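Local coordinates for protein DNA primase (Aquifex aeolicus, PDB 2AU3) that synthesises the short RNA primers that DNA polymerase extends during DNA replication, using a zinc-binding domain and a catalytic RNA polymerase core, at residues I20-N25 with A87-K92; K131-D136 with G252-L257; K171-L174 with V180-D183; L311-V316 with L374-D379. All blocks are in the same frame, centred on the assembly; numbering follows the deposited sequence.

Contact 1 (I20-N25 with A87-K92)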
loop_
_atom_site.group_PDB
_atom_site.type_symbol
_atom_site.label_atom_id
_atom_site.label_comp_id
_atom_site.label_asym_id
_atom_site.label_seq_id
_atom_site.Cartn_x
_atom_site.Cartn_y
_atom_site.Cartn_z
ATOM N N ILE A 20 2.965 -3.580 -27.329
ATOM C CA ILE A 20 2.240 -2.325 -27.421
ATOM C C ILE A 20 2.632 -1.521 -28.684
ATOM O O ILE A 20 1.800 -0.798 -29.262
ATOM C CB ILE A 20 2.390 -1.511 -26.102
ATOM C CG1 ILE A 20 1.869 -2.359 -24.911
ATOM C CG2 ILE A 20 1.656 -0.169 -26.205
ATOM C CD1 ILE A 20 1.539 -1.582 -23.602
ATOM N N SER A 21 3.880 -1.662 -29.119
ATOM C CA SER A 21 4.352 -0.964 -30.321
ATOM C C SER A 21 3.620 -1.395 -31.607
ATOM O O SER A 21 3.529 -0.621 -32.552
ATOM C CB SER A 21 5.867 -1.134 -30.496
ATOM O OG SER A 21 6.353 -0.263 -31.513
ATOM N N GLU A 22 3.109 -2.623 -31.636
ATOM C CA GLU A 22 2.239 -3.078 -32.719
ATOM C C GLU A 22 0.980 -2.198 -32.846
ATOM O O GLU A 22 0.486 -1.963 -33.952
ATOM C CB GLU A 22 1.823 -4.534 -32.481
ATOM C CG GLU A 22 2.997 -5.513 -32.384
ATOM C CD GLU A 22 2.717 -6.842 -33.068
ATOM O OE1 GLU A 22 1.776 -7.555 -32.663
ATOM O OE2 GLU A 22 3.454 -7.192 -34.003
ATOM N N TYR A 23 0.484 -1.710 -31.709
ATOM C CA TYR A 23 -0.787 -0.982 -31.652
ATOM C C TYR A 23 -0.574 0.516 -31.651
ATOM O O TYR A 23 -1.282 1.251 -32.347
ATOM C CB TYR A 23 -1.536 -1.329 -30.379
ATOM C CG TYR A 23 -2.060 -2.724 -30.317
ATOM C CD1 TYR A 23 -3.310 -3.041 -30.857
ATOM C CD2 TYR A 23 -1.334 -3.728 -29.690
ATOM C CE1 TYR A 23 -3.807 -4.321 -30.776
ATOM C CE2 TYR A 23 -1.806 -5.024 -29.649
ATOM C CZ TYR A 23 -3.051 -5.304 -30.163
ATOM O OH TYR A 23 -3.531 -6.570 -30.097
ATOM N N LEU A 24 0.409 0.970 -30.871
ATOM C CA LEU A 24 0.625 2.401 -30.666
ATOM C C LEU A 24 1.968 2.934 -31.186
ATOM O O LEU A 24 2.967 2.199 -31.275
ATOM C CB LEU A 24 0.447 2.776 -29.181
ATOM C CG LEU A 24 -0.812 2.243 -28.471
ATOM C CD1 LEU A 24 -0.821 2.579 -26.973
ATOM C CD2 LEU A 24 -2.091 2.729 -29.164
ATOM N N ASN A 25 1.965 4.221 -31.534
ATOM C CA ASN A 25 3.185 4.948 -31.831
ATOM C C ASN A 25 3.871 5.347 -30.530
ATOM O O ASN A 25 3.412 6.251 -29.830
ATOM C CB ASN A 25 2.884 6.205 -32.658
ATOM C CG ASN A 25 1.953 5.932 -33.822
ATOM O OD1 ASN A 25 2.264 5.135 -34.698
ATOM N ND2 ASN A 25 0.808 6.607 -33.840
ATOM N N ALA A 87 -0.052 -15.944 -27.115
ATOM C CA ALA A 87 0.641 -17.231 -27.137
ATOM C C ALA A 87 0.831 -17.726 -28.573
ATOM O O ALA A 87 1.901 -18.209 -28.914
ATOM C CB ALA A 87 -0.086 -18.285 -26.258
ATOM N N LYS A 88 -0.192 -17.549 -29.413
ATOM C CA LYS A 88 -0.085 -17.871 -30.836
ATOM C C LYS A 88 0.996 -17.029 -31.526
ATOM O O LYS A 88 1.835 -17.565 -32.242
ATOM C CB LYS A 88 -1.444 -17.715 -31.545
ATOM C CG LYS A 88 -2.508 -18.704 -31.054
ATOM C CD LYS A 88 -3.786 -18.642 -31.902
ATOM C CE LYS A 88 -5.033 -18.532 -31.027
ATOM N NZ LYS A 88 -6.274 -18.141 -31.788
ATOM N N ARG A 89 0.990 -15.719 -31.276
ATOM C CA ARG A 89 2.012 -14.817 -31.836
ATOM C C ARG A 89 3.444 -15.187 -31.413
ATOM O O ARG A 89 4.401 -14.928 -32.145
ATOM C CB ARG A 89 1.731 -13.371 -31.421
ATOM C CG ARG A 89 0.561 -12.727 -32.147
ATOM C CD ARG A 89 0.725 -12.685 -33.674
ATOM N NE ARG A 89 1.826 -11.830 -34.147
ATOM C CZ ARG A 89 1.869 -10.499 -34.027
ATOM N NH1 ARG A 89 0.888 -9.847 -33.408
ATOM N NH2 ARG A 89 2.899 -9.823 -34.521
ATOM N N TYR A 90 3.586 -15.784 -30.233
ATOM C CA TYR A 90 4.909 -16.045 -29.686
ATOM C C TYR A 90 5.317 -17.512 -29.840
ATOM O O TYR A 90 6.451 -17.868 -29.549
ATOM C CB TYR A 90 5.005 -15.570 -28.220
ATOM C CG TYR A 90 5.330 -14.085 -28.084
ATOM C CD1 TYR A 90 6.659 -13.624 -28.111
ATOM C CD2 TYR A 90 4.310 -13.138 -27.947
ATOM C CE1 TYR A 90 6.955 -12.234 -28.001
ATOM C CE2 TYR A 90 4.591 -11.760 -27.842
ATOM C CZ TYR A 90 5.908 -11.317 -27.860
ATOM O OH TYR A 90 6.148 -9.962 -27.766
ATOM N N GLY A 91 4.403 -18.357 -30.318
ATOM C CA GLY A 91 4.706 -19.773 -30.501
ATOM C C GLY A 91 4.864 -20.497 -29.170
ATOM O O GLY A 91 5.694 -21.394 -29.013
ATOM N N LYS A 92 4.069 -20.075 -28.198
ATOM C CA LYS A 92 4.064 -20.700 -26.891
ATOM C C LYS A 92 2.724 -21.393 -26.725
ATOM O O LYS A 92 1.718 -20.962 -27.293
ATOM C CB LYS A 92 4.272 -19.660 -25.781
ATOM C CG LYS A 92 5.688 -19.032 -25.719
ATOM C CD LYS A 92 6.777 -20.037 -25.264
ATOM C CE LYS A 92 7.062 -19.948 -23.758
ATOM N NZ LYS A 92 8.021 -21.026 -23.277
#
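Glu22 and Arg89 reach toward each other from opposite directions and meet in a two-pronged, end-on salt bridge. Arg89 NH1 donates to Glu22 OE1 at 2.6 Å, with an N-H...O angle of 145°. The second prong is straighter: Arg89 NH2 reaches Glu22 OE2 at 2.7 Å and 162°. Each oxygen uses its syn lone pair, and only 26° separates the carboxylate and guanidinium planes. OE2 lies in the guanidinium plane, whereas OE1 is tilted somewhat out of it. With both oxygens gripped, the carboxylate is held against rotation about its CG-CD bond.

The backbones stay far apart, the CA atoms of Glu22 and Arg89 being 11.8 Å from each other, and both residues are exposed to solvent. The bridge spans the surface of the CHC2 zinc-finger region, tying the end of helix 16-23 to that of helix 79-90. Bends at chi2 and chi3 turn the Arg89 chain so that its NH1 and NH2 end faces Glu22.

Just beyond Arg89 the helix closes in a Schellman motif. Gly91 takes positive phi, Lys92 N returns to Ala87 O at 2.9 Å, and a weak bond runs from Gly91 N to Lys88 O. On the other helix Ile20 O accepts from both Tyr23 N and Leu24 N. Next to Glu22, Tyr23 packs on Phe70 of helix 67-75, and its OH is hydrogen-bonded to Glu75 OE2.

Contact 2 (K131-D136 with G252-L257); sequences KSRGID and GYFDLL
Arg133 lays its guanidinium flat on Phe254 in a cation-pi stack that joins the N-terminal part of the catalytic core to the first turn of Toprim helix 253-261. The planes are 15° apart, and Arg133 CZ is 3.6 Å from the ring centroid, 21° off the ring normal. Arg133 NH2 sits above the middle of the ring, 3.4 Å from Phe254 CD2. Bends at chi2 and chi3 bring the arginine chain over that face. The Phe254 side chain is about 8 Å from that of Asp295, a predicted magnesium ligand.

Apolar contact continues alongside. Ile135 CD1 approaches Phe254 CD1 at 4.0 Å, and Ile135 CG1 meets Leu257 CB, one helical turn further on, at 3.9 Å. An alanine in place of Phe254 would probably leave the guanidinium without its stacking partner and open a gap beside Ile135. Leu257 also packs on Phe143 and on Val139 of helix 137-142.

Polar bonds follow further along the chain, at Asp136. The Asp136 side chain caps helix 137-142, and Asp136 N is hydrogen-bonded to Ser261 OG. Back at the stack, Arg133 O lies at the ring edge, in its plane, and comes within 3.1 Å of Phe254 CE1.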
loop_
_atom_site.group_PDB
_atom_site.type_symbol
_atom_site.label_atom_id
_atom_site.label_comp_id
_atom_site.label_asym_id
_atom_site.label_seq_id
_atom_site.Cartn_x
_atom_site.Cartn_y
_atom_site.Cartn_z
ATOM N N LYS A 131 -11.764 13.745 -3.429
ATOM C CA LYS A 131 -11.081 15.012 -3.672
ATOM C C LYS A 131 -11.257 15.938 -2.492
ATOM O O LYS A 131 -10.296 16.554 -2.032
ATOM C CB LYS A 131 -11.627 15.681 -4.937
ATOM C CG LYS A 131 -10.555 16.177 -5.892
ATOM C CD LYS A 131 -10.678 17.681 -6.118
ATOM C CE LYS A 131 -9.575 18.195 -7.060
ATOM N NZ LYS A 131 -9.798 17.803 -8.497
ATOM N N SER A 132 -12.483 15.996 -1.973
ATOM C CA SER A 132 -12.807 16.881 -0.857
ATOM C C SER A 132 -11.994 16.547 0.389
ATOM O O SER A 132 -11.740 17.420 1.219
ATOM C CB SER A 132 -14.313 16.833 -0.539
ATOM O OG SER A 132 -14.624 15.743 0.319
ATOM N N ARG A 133 -11.558 15.296 0.493
ATOM C CA ARG A 133 -10.741 14.834 1.620
ATOM C C ARG A 133 -9.235 15.124 1.468
ATOM O O ARG A 133 -8.431 14.664 2.279
ATOM C CB ARG A 133 -10.960 13.331 1.842
ATOM C CG ARG A 133 -12.412 12.971 2.224
ATOM C CD ARG A 133 -12.679 12.938 3.727
ATOM N NE ARG A 133 -11.933 11.856 4.385
ATOM C CZ ARG A 133 -11.228 11.994 5.512
ATOM N NH1 ARG A 133 -11.164 13.180 6.133
ATOM N NH2 ARG A 133 -10.594 10.939 6.027
ATOM N N GLY A 134 -8.851 15.861 0.431
ATOM C CA GLY A 134 -7.454 16.230 0.260
ATOM C C GLY A 134 -6.581 15.215 -0.472
ATOM O O GLY A 134 -5.347 15.335 -0.474
ATOM N N ILE A 135 -7.197 14.219 -1.100
ATOM C CA ILE A 135 -6.429 13.286 -1.945
ATOM C C ILE A 135 -6.297 13.813 -3.364
ATOM O O ILE A 135 -7.281 14.140 -4.026
ATOM C CB ILE A 135 -6.988 11.862 -1.887
ATOM C CG1 ILE A 135 -6.861 11.349 -0.430
ATOM C CG2 ILE A 135 -6.185 10.917 -2.848
ATOM C CD1 ILE A 135 -7.833 10.289 -0.050
ATOM N N ASP A 136 -5.064 13.936 -3.819
ATOM C CA ASP A 136 -4.815 14.450 -5.156
ATOM C C ASP A 136 -5.275 13.428 -6.215
ATOM O O ASP A 136 -4.992 12.237 -6.086
ATOM C CB ASP A 136 -3.327 14.734 -5.327
ATOM C CG ASP A 136 -3.045 15.592 -6.534
ATOM O OD1 ASP A 136 -2.853 16.821 -6.385
ATOM O OD2 ASP A 136 -3.044 15.131 -7.684
ATOM N N GLY A 252 -2.919 4.789 8.980
ATOM C CA GLY A 252 -3.886 4.207 8.062
ATOM C C GLY A 252 -3.763 4.735 6.637
ATOM O O GLY A 252 -2.915 5.590 6.365
ATOM N N TYR A 253 -4.630 4.244 5.748
ATOM C CA TYR A 253 -4.532 4.520 4.310
ATOM C C TYR A 253 -4.724 6.013 3.987
ATOM O O TYR A 253 -4.081 6.533 3.076
ATOM C CB TYR A 253 -5.580 3.690 3.537
ATOM C CG TYR A 253 -6.975 4.219 3.684
ATOM C CD1 TYR A 253 -7.494 5.138 2.771
ATOM C CD2 TYR A 253 -7.771 3.838 4.763
ATOM C CE1 TYR A 253 -8.761 5.661 2.928
ATOM C CE2 TYR A 253 -9.051 4.355 4.926
ATOM C CZ TYR A 253 -9.538 5.259 3.997
ATOM O OH TYR A 253 -10.799 5.784 4.134
ATOM N N PHE A 254 -5.646 6.672 4.688
ATOM C CA PHE A 254 -5.976 8.062 4.386
ATOM C C PHE A 254 -4.776 8.946 4.727
ATOM O O PHE A 254 -4.427 9.802 3.961
ATOM C CB PHE A 254 -7.253 8.524 5.138
ATOM C CG PHE A 254 -7.504 9.994 5.064
ATOM C CD1 PHE A 254 -8.002 10.575 3.902
ATOM C CD2 PHE A 254 -7.230 10.812 6.167
ATOM C CE1 PHE A 254 -8.225 11.939 3.830
ATOM C CE2 PHE A 254 -7.444 12.185 6.104
ATOM C CZ PHE A 254 -7.941 12.752 4.939
ATOM N N ASP A 255 -4.121 8.708 5.855
ATOM C CA ASP A 255 -2.905 9.483 6.170
ATOM C C ASP A 255 -1.847 9.259 5.103
ATOM O O ASP A 255 -1.097 10.159 4.787
ATOM C CB ASP A 255 -2.310 9.068 7.522
ATOM C CG ASP A 255 -3.360 8.859 8.587
ATOM O OD1 ASP A 255 -3.835 9.864 9.145
ATOM O OD2 ASP A 255 -3.763 7.715 8.938
ATOM N N LEU A 256 -1.751 8.031 4.592
ATOM C CA LEU A 256 -0.714 7.738 3.633
ATOM C C LEU A 256 -1.029 8.469 2.325
ATOM O O LEU A 256 -0.155 9.099 1.725
ATOM C CB LEU A 256 -0.594 6.216 3.369
ATOM C CG LEU A 256 0.571 5.783 2.449
ATOM C CD1 LEU A 256 1.090 4.415 2.913
ATOM C CD2 LEU A 256 0.194 5.713 0.957
ATOM N N LEU A 257 -2.291 8.372 1.889
ATOM C CA LEU A 257 -2.698 8.961 0.627
ATOM C C LEU A 257 -2.498 10.465 0.648
ATOM O O LEU A 257 -2.115 11.051 -0.369
ATOM C CB LEU A 257 -4.141 8.619 0.330
ATOM C CG LEU A 257 -4.346 7.135 0.066
ATOM C CD1 LEU A 257 -5.809 6.852 -0.149
ATOM C CD2 LEU A 257 -3.520 6.754 -1.148
#

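Contact 3 (K171-L174 with V180-D183)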
loop_
_atom_site.group_PDB
_atom_site.type_symbol
_atom_site.label_atom_id
_atom_site.label_comp_id
_atom_site.label_asym_id
_atom_site.label_seq_id
_atom_site.Cartn_x
_atom_site.Cartn_y
_atom_site.Cartn_z
ATOM N N LYS A 171 -13.422 -14.249 -0.899
ATOM C CA LYS A 171 -14.446 -13.858 0.077
ATOM C C LYS A 171 -14.818 -12.366 0.036
ATOM O O LYS A 171 -15.362 -11.816 1.006
ATOM C CB LYS A 171 -14.077 -14.312 1.504
ATOM C CG LYS A 171 -13.969 -15.828 1.646
ATOM C CD LYS A 171 -12.539 -16.241 1.871
ATOM C CE LYS A 171 -12.389 -17.029 3.150
ATOM N NZ LYS A 171 -11.473 -16.313 4.078
ATOM N N ASN A 172 -14.524 -11.723 -1.091
ATOM C CA ASN A 172 -14.904 -10.336 -1.301
ATOM C C ASN A 172 -16.319 -10.227 -1.817
ATOM O O ASN A 172 -16.808 -9.131 -2.089
ATOM C CB ASN A 172 -13.926 -9.634 -2.248
ATOM C CG ASN A 172 -12.566 -9.455 -1.633
ATOM O OD1 ASN A 172 -12.447 -9.163 -0.447
ATOM N ND2 ASN A 172 -11.535 -9.659 -2.423
ATOM N N LEU A 173 -16.959 -11.383 -1.950
ATOM C CA LEU A 173 -18.346 -11.505 -2.399
ATOM C C LEU A 173 -19.167 -12.323 -1.405
ATOM O O LEU A 173 -18.815 -13.456 -1.088
ATOM C CB LEU A 173 -18.379 -12.218 -3.745
ATOM C CG LEU A 173 -19.123 -11.523 -4.862
ATOM C CD1 LEU A 173 -18.688 -10.085 -4.928
ATOM C CD2 LEU A 173 -18.892 -12.256 -6.182
ATOM N N LEU A 174 -20.261 -11.741 -0.928
ATOM C CA LEU A 174 -21.232 -12.446 -0.106
ATOM C C LEU A 174 -22.294 -13.108 -0.997
ATOM O O LEU A 174 -22.564 -12.638 -2.107
ATOM C CB LEU A 174 -21.906 -11.462 0.852
ATOM C CG LEU A 174 -21.039 -10.827 1.944
ATOM C CD1 LEU A 174 -21.247 -9.319 1.984
ATOM C CD2 LEU A 174 -21.382 -11.442 3.292
ATOM N N VAL A 180 -26.954 -15.779 -5.891
ATOM C CA VAL A 180 -27.077 -14.310 -5.895
ATOM C C VAL A 180 -25.993 -13.722 -5.004
ATOM O O VAL A 180 -25.696 -14.274 -3.946
ATOM C CB VAL A 180 -28.461 -13.830 -5.412
ATOM C CG1 VAL A 180 -28.499 -12.303 -5.336
ATOM C CG2 VAL A 180 -29.576 -14.350 -6.341
ATOM N N TYR A 181 -25.418 -12.596 -5.428
ATOM C CA TYR A 181 -24.224 -12.068 -4.787
ATOM C C TYR A 181 -24.338 -10.595 -4.366
ATOM O O TYR A 181 -24.973 -9.773 -5.039
ATOM C CB TYR A 181 -22.992 -12.302 -5.671
ATOM C CG TYR A 181 -22.798 -13.760 -6.025
ATOM C CD1 TYR A 181 -22.209 -14.647 -5.117
ATOM C CD2 TYR A 181 -23.258 -14.272 -7.242
ATOM C CE1 TYR A 181 -22.061 -16.001 -5.425
ATOM C CE2 TYR A 181 -23.114 -15.626 -7.553
ATOM C CZ TYR A 181 -22.498 -16.479 -6.642
ATOM O OH TYR A 181 -22.345 -17.824 -6.931
ATOM N N ARG A 182 -23.744 -10.293 -3.223
ATOM C CA ARG A 182 -23.598 -8.927 -2.779
ATOM C C ARG A 182 -22.125 -8.612 -2.518
ATOM O O ARG A 182 -21.429 -9.322 -1.797
ATOM C CB ARG A 182 -24.439 -8.662 -1.530
ATOM C CG ARG A 182 -24.454 -7.200 -1.113
ATOM C CD ARG A 182 -25.453 -6.904 -0.010
ATOM N NE ARG A 182 -24.849 -7.009 1.307
ATOM C CZ ARG A 182 -25.153 -7.927 2.207
ATOM N NH1 ARG A 182 -26.061 -8.856 1.948
ATOM N NH2 ARG A 182 -24.535 -7.916 3.380
ATOM N N ASP A 183 -21.673 -7.532 -3.125
ATOM C CA ASP A 183 -20.310 -7.072 -2.999
ATOM C C ASP A 183 -20.086 -6.678 -1.556
ATOM O O ASP A 183 -20.814 -5.860 -1.016
ATOM C CB ASP A 183 -20.134 -5.838 -3.881
ATOM C CG ASP A 183 -18.699 -5.341 -3.939
ATOM O OD1 ASP A 183 -17.814 -5.871 -3.215
ATOM O OD2 ASP A 183 -18.375 -4.402 -4.684
#
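Leu174 and Arg182 form the hydrogen-bonded pair of a short antiparallel beta hairpin, 173-174 with 182-183, and Leu173 and Asp183 the non-hydrogen-bonded pair beside it. Leu174 N donates to Arg182 O at 2.8 Å, and Arg182 N returns to Leu174 O at 2.9 Å, the latter donor standing 37° above the carbonyl plane. Leu174 O also receives a CA-H...O contact from Tyr181 CA at 3.2 Å.

Leu173 sends CD1 against Asp183 CA, 3.9 Å away, while its CG meets Tyr181 CB at 4.0 Å, the two side chains crossing at about a right angle. Leu154 of helix 151-161 and Leu164 and Leu168 of helix 164-168 pack on the same leucine, burying this side of the hairpin. An alanine at Leu173 would probably open a gap beside Tyr181 CB and leave its ring less firmly placed. The carboxylate of Asp183 is fixed by Tyr116 OH on OD2 and by Phe185 N on OD1.

Leu174 and Arg182 are on the other face, their side chains side by side and pointing the same way. Arg182 CG is anti to the backbone N (chi1 -173°), and the chain bends at chi3, which sets Leu174 CD1 over one face of the guanidinium, 3.8 Å from Arg182 NH2.

Contact 4 (L311-V316 with L374-D379); sequences LLSAGV and LGFISD
The last turn of Toprim helix 298-313 meets the loop between helices 363-374 and 380-394 of the helical domain, with Leu312 and Ser313 set against Phe376 and Ile377. Leu312 CB packs on Phe376 CB at 3.8 Å, so the phenylalanine touches mainly through the root of its side chain. Its ring leads away, with CD1 3.8 Å from Ser313 OG, and meets Tyr372 edge-to-face. Ser313 OG is hydrogen-bonded to Pro309 O, one turn back in its own helix. Ile377 starts out pointing away from the helix, but its chi1 of -66° and chi2 of -40° fold the chain back and bring CD1 to Leu312 CD2 at 3.8 Å. Phe352 of helix 351-358 packs against both of these aliphatic side chains.

A helix cap and a turn shape the junction: a Schellman motif ends the Toprim helix at Gly315, whose phi is positive, and a type I turn from Leu374 to Ile377 brings Phe376 close to Ser313, CA to CA 5.2 Å. Within the Schellman motif Gly315 N bonds to Leu312 O at 2.8 Å and Val316 N to Leu311 O at 3.1 Å.

No direct hydrogen bond joins the segments, but a water does. It donates to Leu312 O at 3.1 Å, giving that oxygen a second partner beside Gly315 N, and is hydrogen-bonded to Ser378 OG. Ser313 CA adds a CA-H...O contact to Phe376 O.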
loop_
_atom_site.group_PDB
_atom_site.type_symbol
_atom_site.label_atom_id
_atom_site.label_comp_id
_atom_site.label_asym_id
_atom_site.label_seq_id
_atom_site.Cartn_x
_atom_site.Cartn_y
_atom_site.Cartn_z
ATOM N N LEU A 311 9.172 -2.588 16.177
ATOM C CA LEU A 311 10.196 -2.029 15.284
ATOM C C LEU A 311 11.614 -2.302 15.825
ATOM O O LEU A 311 12.504 -2.739 15.070
ATOM C CB LEU A 311 9.948 -0.530 15.031
ATOM C CG LEU A 311 8.627 -0.248 14.285
ATOM C CD1 LEU A 311 8.329 1.218 14.271
ATOM C CD2 LEU A 311 8.700 -0.784 12.845
ATOM N N LEU A 312 11.811 -2.040 17.120
ATOM C CA LEU A 312 13.093 -2.333 17.765
ATOM C C LEU A 312 13.492 -3.800 17.585
ATOM O O LEU A 312 14.616 -4.080 17.190
ATOM C CB LEU A 312 13.112 -1.895 19.240
ATOM C CG LEU A 312 12.954 -0.393 19.485
ATOM C CD1 LEU A 312 12.810 -0.082 20.987
ATOM C CD2 LEU A 312 14.116 0.416 18.858
ATOM N N SER A 313 12.556 -4.726 17.814
ATOM C CA SER A 313 12.837 -6.159 17.691
ATOM C C SER A 313 13.289 -6.526 16.283
ATOM O O SER A 313 14.123 -7.422 16.105
ATOM C CB SER A 313 11.609 -6.993 18.051
ATOM O OG SER A 313 11.161 -6.664 19.342
ATOM N N ALA A 314 12.731 -5.834 15.291
ATOM C CA ALA A 314 13.076 -6.090 13.905
ATOM C C ALA A 314 14.374 -5.389 13.533
ATOM O O ALA A 314 14.822 -5.510 12.409
ATOM C CB ALA A 314 11.948 -5.658 12.992
ATOM N N GLY A 315 14.970 -4.659 14.478
ATOM C CA GLY A 315 16.295 -4.079 14.287
ATOM C C GLY A 315 16.276 -2.724 13.589
ATOM O O GLY A 315 17.235 -2.311 12.929
ATOM N N VAL A 316 15.171 -2.027 13.729
ATOM C CA VAL A 316 15.052 -0.727 13.128
ATOM C C VAL A 316 15.321 0.333 14.206
ATOM O O VAL A 316 14.947 0.148 15.355
ATOM C CB VAL A 316 13.653 -0.553 12.491
ATOM C CG1 VAL A 316 13.512 0.795 11.867
ATOM C CG2 VAL A 316 13.434 -1.644 11.418
ATOM N N LEU A 374 14.949 -0.545 25.886
ATOM C CA LEU A 374 16.247 -1.212 25.814
ATOM C C LEU A 374 16.157 -2.720 25.678
ATOM O O LEU A 374 17.032 -3.331 25.041
ATOM C CB LEU A 374 17.091 -0.866 27.037
ATOM C CG LEU A 374 18.568 -0.596 26.746
ATOM C CD1 LEU A 374 18.722 0.482 25.718
ATOM C CD2 LEU A 374 19.355 -0.275 28.021
ATOM N N GLY A 375 15.124 -3.319 26.279
ATOM C CA GLY A 375 14.971 -4.757 26.309
ATOM C C GLY A 375 14.565 -5.364 24.970
ATOM O O GLY A 375 14.409 -6.581 24.862
ATOM N N PHE A 376 14.377 -4.520 23.949
ATOM C CA PHE A 376 13.967 -5.003 22.611
ATOM C C PHE A 376 15.104 -4.884 21.570
ATOM O O PHE A 376 14.950 -5.266 20.392
ATOM C CB PHE A 376 12.689 -4.288 22.137
ATOM C CG PHE A 376 11.494 -4.497 23.036
ATOM C CD1 PHE A 376 10.773 -5.694 23.009
ATOM C CD2 PHE A 376 11.071 -3.491 23.900
ATOM C CE1 PHE A 376 9.663 -5.895 23.849
ATOM C CE2 PHE A 376 9.933 -3.669 24.715
ATOM C CZ PHE A 376 9.243 -4.877 24.700
ATOM N N ILE A 377 16.238 -4.358 22.022
ATOM C CA ILE A 377 17.441 -4.210 21.202
ATOM C C ILE A 377 18.139 -5.551 21.127
ATOM O O ILE A 377 18.549 -6.096 22.155
ATOM C CB ILE A 377 18.386 -3.135 21.859
ATOM C CG1 ILE A 377 17.730 -1.756 21.823
ATOM C CG2 ILE A 377 19.750 -3.062 21.171
ATOM C CD1 ILE A 377 16.988 -1.480 20.522
ATOM N N SER A 378 18.284 -6.106 19.928
ATOM C CA SER A 378 18.994 -7.390 19.820
ATOM C C SER A 378 20.512 -7.213 19.713
ATOM O O SER A 378 21.274 -8.100 20.096
ATOM C CB SER A 378 18.440 -8.274 18.701
ATOM O OG SER A 378 18.899 -7.841 17.434
ATOM N N ASP A 379 20.939 -6.039 19.248
ATOM C CA ASP A 379 22.359 -5.697 19.204
ATOM C C ASP A 379 22.890 -5.333 20.604
ATOM O O ASP A 379 22.767 -4.189 21.058
ATOM C CB ASP A 379 22.599 -4.545 18.217
ATOM C CG ASP A 379 24.077 -4.325 17.925
ATOM O OD1 ASP A 379 24.910 -4.890 18.656
ATOM O OD2 ASP A 379 24.500 -3.612 16.980
HETATM O O HOH W 1 16.890 -6.218 17.079
#

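Contact 1 is the surface member of the set, an ion pair between exposed side chains; the other three are partly buried and add apolar packing to their polar or stacking links. Contacts 1 and 3 each stay within one region, the zinc finger and the N-terminal part of the core, whereas contacts 2 and 4 join the Toprim domain to its neighbours on either side in sequence. Contact 2 does so by cation-pi stacking, contact 4 through leucine, phenylalanine, isoleucine and a bridging water. Contact 3 alone uses paired backbone bonds; it lies in sequence between the two segments of contact 2, with centres 27 Å apart. Contacts 1 and 4, 51 Å apart between centres, lie on opposite sides of the chain's centre.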